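Local coordinates for protein lectin CEL-I, N-acetyl-D-galactosamine-specific C-type (Cucumaria echinata, PDB 4WQQ) that is a calcium-dependent lectin that naturally recognises N-acetylgalactosamine and, in this engineered form, binds mannose through a bound calcium ion, at residues A[95-105]-A[116-125]. The protein carries 3 engineered substitutions. Numbering follows the deposited sequence.
Sequences YTKWAGGEPNN and RHTEGGAWND. Engineered in segment 95-105: E102 (natural residue Gln), N104 (natural residue Asp). With CA (calcium ion), chain F; CA (calcium ion), chain E; MAN (alpha-D-mannopyranose), chain H.
E102, N104, N124 and D125 close round one calcium ion from the two segments. E102 OE1 lies 2.5 Å from the calcium and D125 OD1 2.3 Å from it; the amide oxygens of N104 and N124, the backbone O of D125 and, from beyond both segments, E110 complete the protein ligands. Mannose finishes the shell with O3 and O4. E102 and N104 are engineered, replacing Gln and Asp. The carboxylate of E102 stands 77° from the amide plane of N124, each turning an oxygen to the metal. N124 ND2 gives a hydrogen bond to mannose O4 (3.0 Å) and another to Q114, which holds the amide's rotation. Beside N124, its guanidinium lying with one face over N124 CG, R116 makes weak polar bonds: NH1 a long, weak salt bridge to E102 OE2, NH2 a weak bond to mannose O1.

This is the sugar-binding calcium site of the C-type lectin fold, where a long loop meets strand 123-126 and a cis peptide bond precedes P103. D125 holds CG between its backbone N and carbonyl carbon (chi1 61°), which brings the carboxylate to the loop. There OD1 takes the N-H of N104, while OD2 receives that of N105 at 2.8 Å on its syn side; a water donating to OD2 is itself a ligand of the second calcium, beside N105 OD1.

Behind the site, the backbones of W98 and W123 form a single bridge: W123 N bonds to K97 O, and A99 N to W123 O at 2.8 Å. W98 is sandwiched, P103 CD over one face and the edge of W123 over the other, a T-shaped pair with planes at 79°. W123 in turn lies with one face under the K97 backbone and CB, its NE1 bonded to Q55 of helix 52-65.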
loop_
_atom_site.group_PDB
_atom_site.type_symbol
_atom_site.label_atom_id
_atom_site.label_comp_id
_atom_site.label_asym_id
_atom_site.label_seq_id
_atom_site.Cartn_x
_atom_site.Cartn_y
_atom_site.Cartn_z
ATOM N N TYR A 95 7.803 20.707 -11.814
ATOM C CA TYR A 95 6.607 21.354 -12.205
ATOM C C TYR A 95 6.233 22.445 -11.194
ATOM O O TYR A 95 6.337 22.245 -9.999
ATOM C CB TYR A 95 5.459 20.339 -12.302
ATOM C CG TYR A 95 4.126 20.858 -12.545
ATOM C CD1 TYR A 95 3.667 21.146 -13.834
ATOM C CD2 TYR A 95 3.215 21.085 -11.483
ATOM C CE1 TYR A 95 2.428 21.612 -14.047
ATOM C CE2 TYR A 95 1.942 21.558 -11.721
ATOM C CZ TYR A 95 1.555 21.843 -13.022
ATOM O OH TYR A 95 0.287 22.294 -13.280
ATOM N N THR A 96 5.814 23.592 -11.694
ATOM C CA THR A 96 5.205 24.649 -10.844
ATOM C C THR A 96 3.944 25.246 -11.481
ATOM O O THR A 96 3.804 25.261 -12.709
ATOM C CB THR A 96 6.233 25.741 -10.422
ATOM O OG1 THR A 96 6.535 26.586 -11.560
ATOM C CG2 THR A 96 7.469 25.175 -9.775
ATOM N N LYS A 97 2.960 25.695 -10.681
ATOM C CA LYS A 97 1.830 26.389 -11.202
ATOM C C LYS A 97 1.473 27.557 -10.305
ATOM O O LYS A 97 0.324 27.681 -9.890
ATOM C CB LYS A 97 0.644 25.416 -11.344
ATOM C CG LYS A 97 -0.465 25.841 -12.303
ATOM C CD LYS A 97 -1.782 25.068 -12.154
ATOM C CE LYS A 97 -2.941 25.849 -12.721
ATOM N NZ LYS A 97 -2.757 26.109 -14.164
ATOM N N TRP A 98 2.418 28.464 -10.096
ATOM C CA TRP A 98 2.161 29.689 -9.282
ATOM C C TRP A 98 1.120 30.572 -9.865
ATOM O O TRP A 98 1.130 30.832 -11.070
ATOM C CB TRP A 98 3.468 30.438 -9.127
ATOM C CG TRP A 98 4.468 29.722 -8.290
ATOM C CD1 TRP A 98 5.650 29.198 -8.691
ATOM C CD2 TRP A 98 4.385 29.492 -6.871
ATOM N NE1 TRP A 98 6.298 28.627 -7.628
ATOM C CE2 TRP A 98 5.527 28.779 -6.507
ATOM C CE3 TRP A 98 3.404 29.788 -5.890
ATOM C CZ2 TRP A 98 5.781 28.413 -5.186
ATOM C CZ3 TRP A 98 3.629 29.433 -4.628
ATOM C CH2 TRP A 98 4.822 28.735 -4.264
ATOM N N ALA A 99 0.155 30.993 -9.060
ATOM C CA ALA A 99 -0.767 32.018 -9.499
ATOM C C ALA A 99 -0.008 33.313 -9.807
ATOM O O ALA A 99 1.137 33.541 -9.344
ATOM C CB ALA A 99 -1.829 32.261 -8.459
ATOM N N GLY A 100 -0.686 34.200 -10.515
ATOM C CA GLY A 100 -0.134 35.501 -10.861
ATOM C C GLY A 100 0.353 36.223 -9.651
ATOM O O GLY A 100 -0.366 36.321 -8.671
ATOM N N GLY A 101 1.588 36.690 -9.711
ATOM C CA GLY A 101 2.271 37.372 -8.597
ATOM C C GLY A 101 2.725 36.572 -7.393
ATOM O O GLY A 101 3.312 37.144 -6.451
ATOM N N GLU A 102 2.523 35.242 -7.448
ATOM C CA GLU A 102 3.024 34.373 -6.384
ATOM C C GLU A 102 4.309 33.663 -6.874
ATOM O O GLU A 102 4.460 33.470 -8.111
ATOM C CB GLU A 102 1.934 33.360 -6.071
ATOM C CG GLU A 102 0.602 34.019 -5.762
ATOM C CD GLU A 102 0.563 34.909 -4.506
ATOM O OE1 GLU A 102 1.480 34.827 -3.682
ATOM O OE2 GLU A 102 -0.434 35.700 -4.315
ATOM N N PRO A 103 5.171 33.211 -5.953
ATOM C CA PRO A 103 5.017 33.391 -4.464
ATOM C C PRO A 103 5.446 34.803 -4.097
ATOM O O PRO A 103 6.372 35.317 -4.675
ATOM C CB PRO A 103 6.022 32.390 -3.882
ATOM C CG PRO A 103 7.037 32.207 -4.930
ATOM C CD PRO A 103 6.344 32.400 -6.261
ATOM N N ASN A 104 4.721 35.483 -3.251
ATOM C CA ASN A 104 5.088 36.839 -2.931
ATOM C C ASN A 104 5.593 37.048 -1.524
ATOM O O ASN A 104 5.857 38.171 -1.159
ATOM C CB ASN A 104 3.908 37.757 -3.210
ATOM C CG ASN A 104 2.709 37.523 -2.309
ATOM O OD1 ASN A 104 2.641 36.572 -1.564
ATOM N ND2 ASN A 104 1.746 38.386 -2.415
ATOM N N ASN A 105 5.700 35.989 -0.711
ATOM C CA ASN A 105 6.234 36.102 0.653
ATOM C C ASN A 105 5.598 37.274 1.395
ATOM O O ASN A 105 6.276 38.077 2.040
ATOM C CB ASN A 105 7.778 36.190 0.625
ATOM C CG ASN A 105 8.390 35.833 1.940
ATOM O OD1 ASN A 105 8.016 34.845 2.644
ATOM N ND2 ASN A 105 9.362 36.639 2.330
ATOM N N ARG A 116 -5.092 27.564 -4.660
ATOM C CA ARG A 116 -6.354 28.302 -4.714
ATOM C C ARG A 116 -7.491 27.435 -5.276
ATOM O O ARG A 116 -7.241 26.454 -5.953
ATOM C CB ARG A 116 -6.171 29.538 -5.649
ATOM C CG ARG A 116 -5.031 30.352 -5.148
ATOM C CD ARG A 116 -5.098 31.796 -5.468
ATOM N NE ARG A 116 -5.179 32.496 -4.191
ATOM C CZ ARG A 116 -4.390 33.514 -3.803
ATOM N NH1 ARG A 116 -3.392 34.045 -4.595
ATOM N NH2 ARG A 116 -4.609 34.011 -2.599
ATOM N N HIS A 117 -8.722 27.813 -4.968
ATOM C CA HIS A 117 -9.870 27.068 -5.470
ATOM C C HIS A 117 -10.207 27.509 -6.908
ATOM O O HIS A 117 -11.086 26.904 -7.526
ATOM C CB HIS A 117 -11.127 27.186 -4.592
ATOM C CG HIS A 117 -11.806 28.520 -4.592
ATOM N ND1 HIS A 117 -11.342 29.609 -3.874
ATOM C CD2 HIS A 117 -12.945 28.945 -5.219
ATOM C CE1 HIS A 117 -12.204 30.613 -4.012
ATOM N NE2 HIS A 117 -13.167 30.233 -4.830
ATOM N N THR A 118 -9.481 28.491 -7.405
ATOM C CA THR A 118 -9.743 29.067 -8.758
ATOM C C THR A 118 -8.602 28.721 -9.704
ATOM O O THR A 118 -7.523 28.228 -9.285
ATOM C CB THR A 118 -9.882 30.567 -8.642
ATOM O OG1 THR A 118 -8.724 31.106 -8.002
ATOM C CG2 THR A 118 -11.076 30.916 -7.925
ATOM N N GLU A 119 -8.847 28.912 -11.001
ATOM C CA GLU A 119 -7.804 28.798 -12.015
ATOM C C GLU A 119 -7.072 27.439 -11.994
ATOM O O GLU A 119 -5.856 27.369 -12.043
ATOM C CB GLU A 119 -6.786 29.950 -11.896
ATOM C CG GLU A 119 -7.383 31.338 -12.100
ATOM C CD GLU A 119 -6.347 32.459 -12.087
ATOM O OE1 GLU A 119 -6.692 33.551 -12.599
ATOM O OE2 GLU A 119 -5.181 32.262 -11.597
ATOM N N GLY A 120 -7.829 26.358 -11.882
ATOM C CA GLY A 120 -7.250 25.028 -11.909
ATOM C C GLY A 120 -6.346 24.671 -10.719
ATOM O O GLY A 120 -5.531 23.756 -10.816
ATOM N N GLY A 121 -6.428 25.477 -9.677
ATOM C CA GLY A 121 -5.599 25.232 -8.463
ATOM C C GLY A 121 -4.283 25.930 -8.440
ATOM O O GLY A 121 -3.333 25.493 -7.751
ATOM N N ALA A 122 -4.165 27.036 -9.163
ATOM C CA ALA A 122 -2.885 27.740 -9.170
ATOM C C ALA A 122 -2.465 28.080 -7.699
ATOM O O ALA A 122 -3.282 28.376 -6.844
ATOM C CB ALA A 122 -2.971 29.032 -9.980
ATOM N N TRP A 123 -1.153 27.987 -7.479
ATOM C CA TRP A 123 -0.545 27.974 -6.181
ATOM C C TRP A 123 -0.331 29.380 -5.610
ATOM O O TRP A 123 -0.044 30.341 -6.328
ATOM C CB TRP A 123 0.805 27.287 -6.237
ATOM C CG TRP A 123 0.856 25.918 -6.855
ATOM C CD1 TRP A 123 -0.183 25.168 -7.283
ATOM C CD2 TRP A 123 2.025 25.183 -7.131
ATOM N NE1 TRP A 123 0.264 23.974 -7.751
ATOM C CE2 TRP A 123 1.625 23.960 -7.680
ATOM C CE3 TRP A 123 3.368 25.423 -6.937
ATOM C CZ2 TRP A 123 2.529 22.998 -8.030
ATOM C CZ3 TRP A 123 4.280 24.471 -7.283
ATOM C CH2 TRP A 123 3.855 23.261 -7.807
ATOM N N ASN A 124 -0.482 29.462 -4.271
ATOM C CA ASN A 124 -0.142 30.605 -3.475
ATOM C C ASN A 124 0.741 30.142 -2.288
ATOM O O ASN A 124 0.603 29.005 -1.809
ATOM C CB ASN A 124 -1.404 31.193 -2.931
ATOM C CG ASN A 124 -1.152 32.361 -2.031
ATOM O OD1 ASN A 124 -0.350 33.244 -2.312
ATOM N ND2 ASN A 124 -1.827 32.347 -0.885
ATOM N N ASP A 125 1.645 31.012 -1.851
ATOM C CA ASP A 125 2.306 30.889 -0.578
ATOM C C ASP A 125 1.504 31.609 0.507
ATOM O O ASP A 125 0.973 32.725 0.305
ATOM C CB ASP A 125 3.777 31.329 -0.631
ATOM C CG ASP A 125 3.954 32.816 -1.036
ATOM O OD1 ASP A 125 3.048 33.458 -1.634
ATOM O OD2 ASP A 125 5.048 33.309 -0.806
HETATM CA CA CA F . 1.168 34.691 -1.175
HETATM CA CA CA E . 8.640 32.463 1.892
HETATM C C1 MAN H . -3.727 37.809 -0.819
HETATM C C2 MAN H . -2.488 37.658 -1.651
HETATM C C3 MAN H . -1.755 36.351 -1.385
HETATM C C4 MAN H . -1.646 36.147 0.118
HETATM C C5 MAN H . -3.086 36.055 0.673
HETATM C C6 MAN H . -3.232 35.756 2.145
HETATM O O1 MAN H . -4.635 36.943 -1.443
HETATM O O2 MAN H . -1.676 38.716 -1.217
HETATM O O3 MAN H . -0.454 36.481 -1.951
HETATM O O4 MAN H . -0.903 34.958 0.305
HETATM O O5 MAN H . -3.599 37.437 0.561
HETATM O O6 MAN H . -2.361 36.742 2.661
HETATM O O HOH W 1 7.640 32.882 -0.193
#